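Protein SCO1, mitochondrial (Saccharomyces cerevisiae, PDB 2B7K) is a copper-binding metallochaperone of the inner mitochondrial membrane, needed for cytochrome c oxidase assembly and thought to act in copper transport or insertion. Local coordinates at residues I45-F50 / P58-K63; L66-L71 / D102-I107; S73-T78 / K173-V178; F148-M151 / F157-A160. All coordinates share one frame; numbering follows the deposited sequence.

Interaction 1 (I45-F50 / P58-K63); sequences IIYFGF and PDELDK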
# COMPACT_ATOMS: atom_id res chain seq x y z
N ILE A 45 0.49 0.25 4.85
CA ILE A 45 0.85 -0.87 3.99
C ILE A 45 0.54 -0.40 2.57
O ILE A 45 -0.59 -0.05 2.25
CB ILE A 45 0.09 -2.16 4.39
CG1 ILE A 45 0.62 -3.32 3.54
CG2 ILE A 45 -1.42 -1.97 4.25
CD1 ILE A 45 0.32 -4.70 4.12
N ILE A 46 1.58 -0.37 1.75
CA ILE A 46 1.47 0.12 0.38
C ILE A 46 1.58 -0.96 -0.68
O ILE A 46 2.42 -1.85 -0.60
CB ILE A 46 2.56 1.17 0.11
CG1 ILE A 46 2.46 2.29 1.15
CG2 ILE A 46 2.43 1.72 -1.30
CD1 ILE A 46 3.62 3.25 1.13
N TYR A 47 0.71 -0.87 -1.68
CA TYR A 47 0.73 -1.82 -2.78
C TYR A 47 0.70 -1.04 -4.08
O TYR A 47 -0.16 -0.18 -4.27
CB TYR A 47 -0.48 -2.77 -2.73
CG TYR A 47 -0.52 -3.73 -3.90
CD1 TYR A 47 0.44 -4.73 -4.04
CD2 TYR A 47 -1.50 -3.61 -4.89
CE1 TYR A 47 0.44 -5.59 -5.15
CE2 TYR A 47 -1.51 -4.45 -6.00
CZ TYR A 47 -0.54 -5.44 -6.12
OH TYR A 47 -0.53 -6.25 -7.24
N PHE A 48 1.64 -1.34 -4.97
CA PHE A 48 1.72 -0.70 -6.28
C PHE A 48 1.09 -1.63 -7.32
O PHE A 48 1.40 -2.82 -7.35
CB PHE A 48 3.19 -0.44 -6.66
CG PHE A 48 3.82 0.71 -5.94
CD1 PHE A 48 3.88 1.97 -6.54
CD2 PHE A 48 4.36 0.54 -4.68
CE1 PHE A 48 4.48 3.05 -5.88
CE2 PHE A 48 4.96 1.61 -4.00
CZ PHE A 48 5.02 2.87 -4.61
N GLY A 49 0.21 -1.10 -8.15
CA GLY A 49 -0.42 -1.90 -9.19
C GLY A 49 -1.19 -0.98 -10.12
O GLY A 49 -0.91 0.22 -10.16
N PHE A 50 -2.14 -1.52 -10.88
CA PHE A 50 -2.96 -0.68 -11.76
C PHE A 50 -4.30 -1.35 -12.01
O PHE A 50 -4.40 -2.57 -11.98
CB PHE A 50 -2.22 -0.34 -13.07
CG PHE A 50 -1.81 -1.53 -13.89
CD1 PHE A 50 -2.43 -1.78 -15.12
CD2 PHE A 50 -0.79 -2.36 -13.48
CE1 PHE A 50 -2.02 -2.86 -15.92
CE2 PHE A 50 -0.37 -3.44 -14.26
CZ PHE A 50 -0.99 -3.68 -15.49
N PRO A 58 -5.85 -7.87 -8.64
CA PRO A 58 -7.08 -8.24 -7.94
C PRO A 58 -6.83 -9.27 -6.84
O PRO A 58 -7.38 -9.17 -5.74
CB PRO A 58 -7.97 -8.78 -9.05
CG PRO A 58 -7.52 -7.99 -10.25
CD PRO A 58 -6.02 -8.02 -10.10
N ASP A 59 -6.01 -10.28 -7.14
CA ASP A 59 -5.71 -11.32 -6.16
C ASP A 59 -4.97 -10.75 -4.94
O ASP A 59 -5.23 -11.15 -3.81
CB ASP A 59 -4.85 -12.42 -6.79
CG ASP A 59 -5.59 -13.22 -7.84
OD1 ASP A 59 -6.80 -13.50 -7.66
OD2 ASP A 59 -4.96 -13.59 -8.85
N GLU A 60 -4.06 -9.81 -5.18
CA GLU A 60 -3.30 -9.20 -4.09
C GLU A 60 -4.21 -8.33 -3.22
O GLU A 60 -4.12 -8.35 -1.99
CB GLU A 60 -2.16 -8.34 -4.64
CG GLU A 60 -1.05 -9.13 -5.32
CD GLU A 60 -0.20 -9.92 -4.35
OE1 GLU A 60 -0.71 -10.89 -3.75
OE2 GLU A 60 0.99 -9.57 -4.19
N LEU A 61 -5.06 -7.53 -3.86
CA LEU A 61 -5.96 -6.66 -3.12
C LEU A 61 -6.96 -7.50 -2.32
O LEU A 61 -7.37 -7.11 -1.23
CB LEU A 61 -6.70 -5.72 -4.08
CG LEU A 61 -5.81 -4.64 -4.71
CD1 LEU A 61 -6.60 -3.90 -5.77
CD2 LEU A 61 -5.32 -3.67 -3.64
N ASP A 62 -7.34 -8.66 -2.85
CA ASP A 62 -8.26 -9.54 -2.14
C ASP A 62 -7.56 -10.04 -0.88
O ASP A 62 -8.13 -10.02 0.21
CB ASP A 62 -8.67 -10.73 -3.00
CG ASP A 62 -9.87 -10.44 -3.88
OD1 ASP A 62 -10.21 -11.29 -4.73
OD2 ASP A 62 -10.48 -9.36 -3.72
N LYS A 63 -6.31 -10.47 -1.03
CA LYS A 63 -5.53 -10.96 0.10
C LYS A 63 -5.39 -9.87 1.15
O LYS A 63 -5.52 -10.14 2.35
CB LYS A 63 -4.15 -11.44 -0.36
CG LYS A 63 -3.31 -12.06 0.76
CD LYS A 63 -1.99 -12.64 0.25
CE LYS A 63 -1.08 -11.57 -0.35
NZ LYS A 63 0.21 -12.14 -0.84
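In the beta-alpha-beta unit formed by strand 44-49, helix 56-75 and strand 80-85, Tyr47 projects from the strand towards the first turns of the helix and meets Glu60 and Leu61. The aromatic ring lies across the aliphatic part of Glu60: CB of Glu60 stands 3.6 Å from CZ of Tyr47, and CG of Glu60 comes to 3.5 Å from OH of Tyr47. Because the Glu60 chain bends at chi2 (-71°), its carboxylate turns off the ring, the two planes standing 82° apart. The carboxylate engages Lys63 one helical turn on, in a salt bridge with a weak, long bond from NZ of Lys63 to OE1 of Glu60 (3.3 Å). Leu61 adds an apolar touch at the other end of the ring, CD2 of Leu61 to CD2 of Tyr47 at 4.0 Å, the two side chains crossing at about a right angle. All three residues are buried, and the phenol's polar end is satisfied by a hydrogen bond with Ser145 O. The side chain of Tyr47 also comes within about 3 Å, at the nearest atoms, of that of Cys57, by similarity a copper ligand, so this strand-helix packing borders the probable metal site of a thioredoxin-like fold.

Interaction 2 (L66-L71 / D102-I107); sequences LWLNTL and DFHPSI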
# COMPACT_ATOMS: atom_id res chain seq x y z
N LEU A 66 -8.37 -9.53 3.34
CA LEU A 66 -8.45 -10.59 4.35
C LEU A 66 -7.55 -10.22 5.52
O LEU A 66 -7.94 -10.37 6.68
CB LEU A 66 -8.00 -11.92 3.76
CG LEU A 66 -8.91 -12.54 2.68
CD1 LEU A 66 -8.33 -13.88 2.27
CD2 LEU A 66 -10.32 -12.72 3.23
N TRP A 67 -6.35 -9.73 5.21
CA TRP A 67 -5.40 -9.33 6.24
C TRP A 67 -5.97 -8.21 7.11
O TRP A 67 -5.94 -8.30 8.34
CB TRP A 67 -4.10 -8.82 5.62
CG TRP A 67 -3.20 -9.87 5.02
CD1 TRP A 67 -3.31 -11.23 5.15
CD2 TRP A 67 -2.04 -9.64 4.21
NE1 TRP A 67 -2.28 -11.85 4.47
CE2 TRP A 67 -1.49 -10.90 3.89
CE3 TRP A 67 -1.41 -8.48 3.74
CZ2 TRP A 67 -0.34 -11.04 3.11
CZ3 TRP A 67 -0.26 -8.61 2.96
CH2 TRP A 67 0.26 -9.88 2.65
N LEU A 68 -6.47 -7.16 6.48
CA LEU A 68 -7.03 -6.03 7.21
C LEU A 68 -8.13 -6.43 8.18
O LEU A 68 -8.14 -6.00 9.34
CB LEU A 68 -7.56 -4.98 6.24
CG LEU A 68 -6.47 -4.32 5.38
CD1 LEU A 68 -7.12 -3.42 4.34
CD2 LEU A 68 -5.53 -3.52 6.27
N ASN A 69 -9.06 -7.25 7.72
CA ASN A 69 -10.16 -7.69 8.58
C ASN A 69 -9.69 -8.58 9.73
O ASN A 69 -10.22 -8.49 10.83
CB ASN A 69 -11.23 -8.40 7.75
CG ASN A 69 -12.15 -7.43 7.05
OD1 ASN A 69 -12.89 -7.80 6.13
ND2 ASN A 69 -12.13 -6.17 7.49
N THR A 70 -8.72 -9.44 9.47
CA THR A 70 -8.20 -10.31 10.52
C THR A 70 -7.45 -9.45 11.53
O THR A 70 -7.57 -9.66 12.74
CB THR A 70 -7.22 -11.36 9.95
OG1 THR A 70 -7.93 -12.23 9.07
CG2 THR A 70 -6.60 -12.17 11.06
N LEU A 71 -6.68 -8.49 11.03
CA LEU A 71 -5.90 -7.62 11.91
C LEU A 71 -6.78 -6.83 12.87
O LEU A 71 -6.51 -6.78 14.07
CB LEU A 71 -5.05 -6.66 11.07
CG LEU A 71 -3.80 -7.32 10.47
CD1 LEU A 71 -3.18 -6.43 9.40
CD2 LEU A 71 -2.80 -7.60 11.59
N ASP A 102 -14.75 -2.64 -5.32
CA ASP A 102 -14.88 -4.09 -5.23
C ASP A 102 -13.94 -4.71 -4.19
O ASP A 102 -13.87 -5.93 -4.06
CB ASP A 102 -14.61 -4.72 -6.60
CG ASP A 102 -15.75 -4.48 -7.58
OD1 ASP A 102 -15.52 -4.58 -8.80
OD2 ASP A 102 -16.87 -4.20 -7.12
N PHE A 103 -13.25 -3.86 -3.43
CA PHE A 103 -12.33 -4.34 -2.41
C PHE A 103 -12.57 -3.72 -1.04
O PHE A 103 -13.52 -2.95 -0.85
CB PHE A 103 -10.89 -4.11 -2.87
CG PHE A 103 -10.56 -4.77 -4.18
CD1 PHE A 103 -10.61 -4.05 -5.37
CD2 PHE A 103 -10.22 -6.12 -4.24
CE1 PHE A 103 -10.34 -4.66 -6.60
CE2 PHE A 103 -9.94 -6.74 -5.45
CZ PHE A 103 -10.00 -6.01 -6.63
N HIS A 104 -11.72 -4.05 -0.08
CA HIS A 104 -11.86 -3.53 1.28
C HIS A 104 -11.98 -2.01 1.24
O HIS A 104 -11.15 -1.32 0.63
CB HIS A 104 -10.67 -3.97 2.13
CG HIS A 104 -10.90 -3.87 3.61
ND1 HIS A 104 -10.97 -2.66 4.27
CD2 HIS A 104 -11.06 -4.82 4.56
CE1 HIS A 104 -11.16 -2.87 5.56
NE2 HIS A 104 -11.22 -4.18 5.76
N PRO A 105 -13.02 -1.46 1.88
CA PRO A 105 -13.31 -0.02 1.94
C PRO A 105 -12.22 0.87 2.53
O PRO A 105 -12.21 2.07 2.27
CB PRO A 105 -14.59 0.04 2.78
CG PRO A 105 -15.21 -1.32 2.59
CD PRO A 105 -14.02 -2.22 2.66
N SER A 106 -11.32 0.30 3.32
CA SER A 106 -10.25 1.08 3.94
C SER A 106 -9.11 1.41 2.99
O SER A 106 -8.33 2.33 3.23
CB SER A 106 -9.68 0.35 5.16
OG SER A 106 -10.60 0.38 6.24
N ILE A 107 -9.02 0.66 1.90
CA ILE A 107 -7.96 0.88 0.92
C ILE A 107 -8.15 2.23 0.23
O ILE A 107 -9.22 2.53 -0.30
CB ILE A 107 -7.93 -0.25 -0.13
CG1 ILE A 107 -7.72 -1.60 0.57
CG2 ILE A 107 -6.81 0.00 -1.13
CD1 ILE A 107 -7.94 -2.80 -0.35
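ND1 of His104, a residue whose ring rests on Leu68, accepts a hydrogen bond from Ser106 N at 3.1 Å. The bond is fairly straight (162°) and enters close to the ring plane, so it helps to fix the rotation of the imidazole. His104 to Ile107 form a type I beta turn, closed by the backbone bond from Ile107 N to His104 O, in the loop that leads from helix 93-100 to strand 108-111 of the thioredoxin-like fold. The turn docks through His104 and Ile107 against residues 66-71 of helix 56-75. Leu68 approaches one face of the imidazole in a CH-pi contact: its CD1 lies 4.0 Å from the centroid of the His104 ring, 15° off the normal, while CB of Leu68 is 3.8 Å from NE2 of His104. The first torsion of His104 sets its ring on the far side from the backbone N and so swings it out from the turn to the helix. Asn69, one residue further along the helix, comes up at the ring's edge, its amide turned 52° from the imidazole. ND2 of Asn69 is close to NE2 of His104, but the angle is too poor for a hydrogen bond. On the buried side Leu68 also reaches Pro81 of strand 80-85, and Phe83 backs Ile107. CD1 of Leu68 touches CG1 of Ile107 at 4.2 Å.

Interaction 3 (S73-T78 / K173-V178); sequences SKYGIT and KIVEHV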
# COMPACT_ATOMS: atom_id res chain seq x y z
N SER A 73 -10.17 -7.36 13.61
CA SER A 73 -11.03 -8.20 14.44
C SER A 73 -10.30 -9.05 15.48
O SER A 73 -10.73 -9.15 16.63
CB SER A 73 -11.90 -9.10 13.56
OG SER A 73 -11.13 -10.07 12.86
N LYS A 74 -9.18 -9.66 15.10
CA LYS A 74 -8.44 -10.52 16.03
C LYS A 74 -7.37 -9.84 16.88
O LYS A 74 -7.07 -10.30 17.99
CB LYS A 74 -7.80 -11.68 15.28
CG LYS A 74 -8.79 -12.60 14.59
CD LYS A 74 -8.08 -13.71 13.85
CE LYS A 74 -9.06 -14.61 13.13
NZ LYS A 74 -8.36 -15.60 12.26
N TYR A 75 -6.78 -8.76 16.38
CA TYR A 75 -5.72 -8.08 17.12
C TYR A 75 -5.97 -6.61 17.41
O TYR A 75 -5.16 -5.96 18.07
CB TYR A 75 -4.39 -8.24 16.38
CG TYR A 75 -4.03 -9.68 16.11
CD1 TYR A 75 -4.50 -10.34 14.97
CD2 TYR A 75 -3.26 -10.41 17.01
CE1 TYR A 75 -4.21 -11.69 14.74
CE2 TYR A 75 -2.97 -11.76 16.80
CZ TYR A 75 -3.45 -12.39 15.66
OH TYR A 75 -3.17 -13.72 15.45
N GLY A 76 -7.09 -6.08 16.93
CA GLY A 76 -7.40 -4.69 17.15
C GLY A 76 -6.37 -3.77 16.53
O GLY A 76 -6.10 -2.68 17.04
N ILE A 77 -5.78 -4.21 15.43
CA ILE A 77 -4.77 -3.43 14.72
C ILE A 77 -5.41 -2.79 13.50
O ILE A 77 -6.11 -3.47 12.74
CB ILE A 77 -3.59 -4.33 14.25
CG1 ILE A 77 -2.75 -4.75 15.46
CG2 ILE A 77 -2.74 -3.58 13.23
CD1 ILE A 77 -1.63 -5.73 15.12
N THR A 78 -5.17 -1.50 13.32
CA THR A 78 -5.71 -0.77 12.17
C THR A 78 -4.56 -0.18 11.36
O THR A 78 -3.79 0.64 11.86
CB THR A 78 -6.63 0.38 12.62
OG1 THR A 78 -7.70 -0.13 13.41
CG2 THR A 78 -7.21 1.10 11.41
N LYS A 173 3.21 -11.77 10.51
CA LYS A 173 4.36 -10.89 10.31
C LYS A 173 4.04 -9.44 10.63
O LYS A 173 4.84 -8.74 11.24
CB LYS A 173 4.85 -11.00 8.86
CG LYS A 173 6.18 -10.29 8.60
CD LYS A 173 7.31 -10.97 9.36
CE LYS A 173 8.67 -10.40 8.98
NZ LYS A 173 9.77 -11.11 9.68
N ILE A 174 2.86 -8.98 10.22
CA ILE A 174 2.47 -7.61 10.49
C ILE A 174 2.28 -7.40 12.00
O ILE A 174 2.76 -6.42 12.56
CB ILE A 174 1.17 -7.26 9.72
CG1 ILE A 174 1.47 -7.29 8.22
CG2 ILE A 174 0.65 -5.89 10.13
CD1 ILE A 174 0.26 -7.14 7.33
N VAL A 175 1.59 -8.33 12.65
CA VAL A 175 1.37 -8.24 14.09
C VAL A 175 2.70 -8.09 14.83
O VAL A 175 2.85 -7.23 15.70
CB VAL A 175 0.63 -9.48 14.62
CG1 VAL A 175 0.51 -9.42 16.15
CG2 VAL A 175 -0.76 -9.56 13.98
N GLU A 176 3.67 -8.92 14.46
CA GLU A 176 5.00 -8.90 15.07
C GLU A 176 5.61 -7.49 15.03
O GLU A 176 6.12 -6.99 16.03
CB GLU A 176 5.91 -9.89 14.33
CG GLU A 176 7.30 -10.04 14.91
CD GLU A 176 8.13 -11.08 14.17
OE1 GLU A 176 9.29 -11.31 14.56
OE2 GLU A 176 7.62 -11.67 13.19
N HIS A 177 5.54 -6.85 13.86
CA HIS A 177 6.08 -5.51 13.68
C HIS A 177 5.33 -4.44 14.48
O HIS A 177 5.94 -3.57 15.10
CB HIS A 177 6.04 -5.12 12.20
CG HIS A 177 7.16 -5.71 11.40
ND1 HIS A 177 8.48 -5.31 11.56
CD2 HIS A 177 7.17 -6.66 10.45
CE1 HIS A 177 9.24 -6.00 10.74
NE2 HIS A 177 8.48 -6.83 10.05
N VAL A 178 4.00 -4.50 14.45
CA VAL A 178 3.19 -3.52 15.15
C VAL A 178 3.34 -3.59 16.66
O VAL A 178 3.53 -2.57 17.33
CB VAL A 178 1.70 -3.68 14.78
CG1 VAL A 178 0.85 -2.69 15.56
CG2 VAL A 178 1.52 -3.45 13.29
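Val175 and Tyr75 supply the aromatic part of this contact. A methyl group, CG2 of Val175, sits over the centre of one face of the phenol ring, 3.8 Å from the centroid of Tyr75 and 8° off the normal, a nearly perpendicular CH-pi approach. The other branch, CG1 of Val175, stands above the same face but displaced outward, near CD2 of Tyr75 (4.0 Å). Valine's two methyls thus both work on one face of the tyrosine, CG2 over its centre and CG1 towards its margin, and the two side chains cross at about a right angle.

The meeting joins the C-terminal end of helix 56-75, and the loop that follows it, to helix 169-180, two helices of the thioredoxin-like fold. Gly76, the first residue with non-helical torsions, has positive phi (62°), and Ile77 after it also faces helix 169-180.

Purely aliphatic contacts make up the rest. Ile77 and Val178 reach toward each other, tip to tip, with CD1 of Ile77 3.9 Å from CB of Val178. CG1 of Ile77 lies 4.1 Å from CG1 of Val178, so the isoleucine meets one branch of the valine with two successive carbons. The extended Ile77 chain (chi2 175°) carries CD1 between the two valines, 4.0 Å from CA of Val175 and 4.1 Å from its CG2. Leu71 of helix 56-75 packs on Val175 as well, whereas Val178 also touches Phe43, in the loop just before strand 44-49.

Interaction 4 (F148-M151 / F157-A160); sequences FYLM and FVDA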
# COMPACT_ATOMS: atom_id res chain seq x y z
N PHE A 148 4.02 -5.95 -0.88
CA PHE A 148 3.27 -5.01 -0.05
C PHE A 148 4.41 -4.39 0.77
O PHE A 148 5.28 -5.12 1.26
CB PHE A 148 2.29 -5.71 0.89
CG PHE A 148 1.07 -6.26 0.20
CD1 PHE A 148 0.98 -7.60 -0.12
CD2 PHE A 148 0.00 -5.42 -0.11
CE1 PHE A 148 -0.16 -8.12 -0.75
CE2 PHE A 148 -1.14 -5.92 -0.74
CZ PHE A 148 -1.22 -7.27 -1.06
N TYR A 149 4.43 -3.07 0.89
CA TYR A 149 5.47 -2.40 1.65
C TYR A 149 4.90 -1.88 2.97
O TYR A 149 3.99 -1.05 2.97
CB TYR A 149 6.05 -1.23 0.84
CG TYR A 149 6.55 -1.64 -0.53
CD1 TYR A 149 5.65 -1.88 -1.57
CD2 TYR A 149 7.90 -1.85 -0.77
CE1 TYR A 149 6.10 -2.32 -2.82
CE2 TYR A 149 8.36 -2.29 -2.01
CZ TYR A 149 7.45 -2.53 -3.03
OH TYR A 149 7.90 -2.99 -4.25
N LEU A 150 5.44 -2.39 4.07
CA LEU A 150 4.98 -1.98 5.40
C LEU A 150 5.86 -0.84 5.89
O LEU A 150 7.08 -0.99 5.99
CB LEU A 150 5.08 -3.16 6.37
CG LEU A 150 4.46 -2.93 7.75
CD1 LEU A 150 2.96 -2.67 7.61
CD2 LEU A 150 4.70 -4.15 8.62
N MET A 151 5.23 0.30 6.21
CA MET A 151 5.97 1.47 6.68
C MET A 151 5.55 1.79 8.11
O MET A 151 4.36 1.80 8.42
CB MET A 151 5.67 2.68 5.78
CG MET A 151 5.70 2.38 4.28
SD MET A 151 7.30 1.80 3.66
CE MET A 151 8.19 3.34 3.53
N PHE A 157 10.63 2.22 6.09
CA PHE A 157 10.34 0.90 5.55
C PHE A 157 10.81 -0.14 6.57
O PHE A 157 11.95 -0.10 7.02
CB PHE A 157 11.11 0.69 4.24
CG PHE A 157 11.02 -0.71 3.70
CD1 PHE A 157 9.83 -1.19 3.16
CD2 PHE A 157 12.14 -1.54 3.73
CE1 PHE A 157 9.76 -2.48 2.64
CE2 PHE A 157 12.07 -2.84 3.21
CZ PHE A 157 10.88 -3.31 2.67
N VAL A 158 9.92 -1.05 6.93
CA VAL A 158 10.30 -2.07 7.89
C VAL A 158 10.23 -3.48 7.33
O VAL A 158 10.90 -4.38 7.83
CB VAL A 158 9.45 -2.00 9.17
CG1 VAL A 158 9.76 -0.72 9.92
CG2 VAL A 158 7.98 -2.06 8.82
N ASP A 159 9.43 -3.68 6.28
CA ASP A 159 9.31 -5.01 5.70
C ASP A 159 8.46 -5.05 4.44
O ASP A 159 7.56 -4.23 4.25
CB ASP A 159 8.74 -5.97 6.74
CG ASP A 159 8.81 -7.42 6.30
OD1 ASP A 159 9.91 -7.86 5.90
OD2 ASP A 159 7.78 -8.11 6.38
N ALA A 160 8.75 -6.01 3.57
CA ALA A 160 8.00 -6.19 2.33
C ALA A 160 7.40 -7.58 2.38
O ALA A 160 8.08 -8.55 2.73
CB ALA A 160 8.91 -6.05 1.13
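A beta hairpin with a classic beta bulge joins strands 148-151 and 157-161, whose short segments run antiparallel at 153°. Val158 and Asp159 both face Leu150, which therefore holds two residues of the partner strand: Leu150 N donates to Asp159 O (2.8 Å, 167°) and Val158 N donates to Leu150 O (3.0 Å, 174°). Beyond the bulge, Tyr149 pairs with Ala160, and Phe148 O receives a CA-H...O contact from Ala160 CA at 3.1 Å. CG2 of Val158 occupies the crowded position between its own backbone N and carbonyl carbon, which brings it to 3.8 Å from CG of Leu150.

Tyr149, Met151 and Phe157 lie on one face of the sheet. The Met151 chain, bent at chi2 and chi3, curls back to place SD in the plane of the Phe157 ring at its edge, 5.3 Å from the centroid, a Met-aromatic contact. Further along the same ring, CE1 of Phe157 touches CD2 of Tyr149 at 3.9 Å, while the backbone N of Asp159 lies over the centre of one face (3.8 Å above the plane).

Strand 157-161 is an outermost strand of the sheet within this chain, and strand 148-151 pairs on its other side with strand 44-49. Helix 169-180 packs on the face bearing Leu150 and Asp159 through His177, and helix 56-75 packs on Phe148.

Helix 56-75 runs through interactions 1, 2 and 3, which follow one another along it from the end near the probable copper site to its C-terminal end; the centres of interactions 1 and 3 are 18 Å apart. Interactions 1 and 4 meet in the central sheet, where strands 44-49 and 148-151 are neighbours and Phe148 packs against Tyr47, Glu60 and Lys63. Helix 169-180 belongs to interaction 3 and also touches interaction 4, whose hairpin lies nested within the long chain loop that interaction 3 closes. Segments of interactions 2 and 3 alternate in sequence. Together the contacts join helix 56-75 to the sheet, the loop before strand 108-111 and helix 169-180 in the thioredoxin-like SCO1/SenC domain of a longer membrane protein.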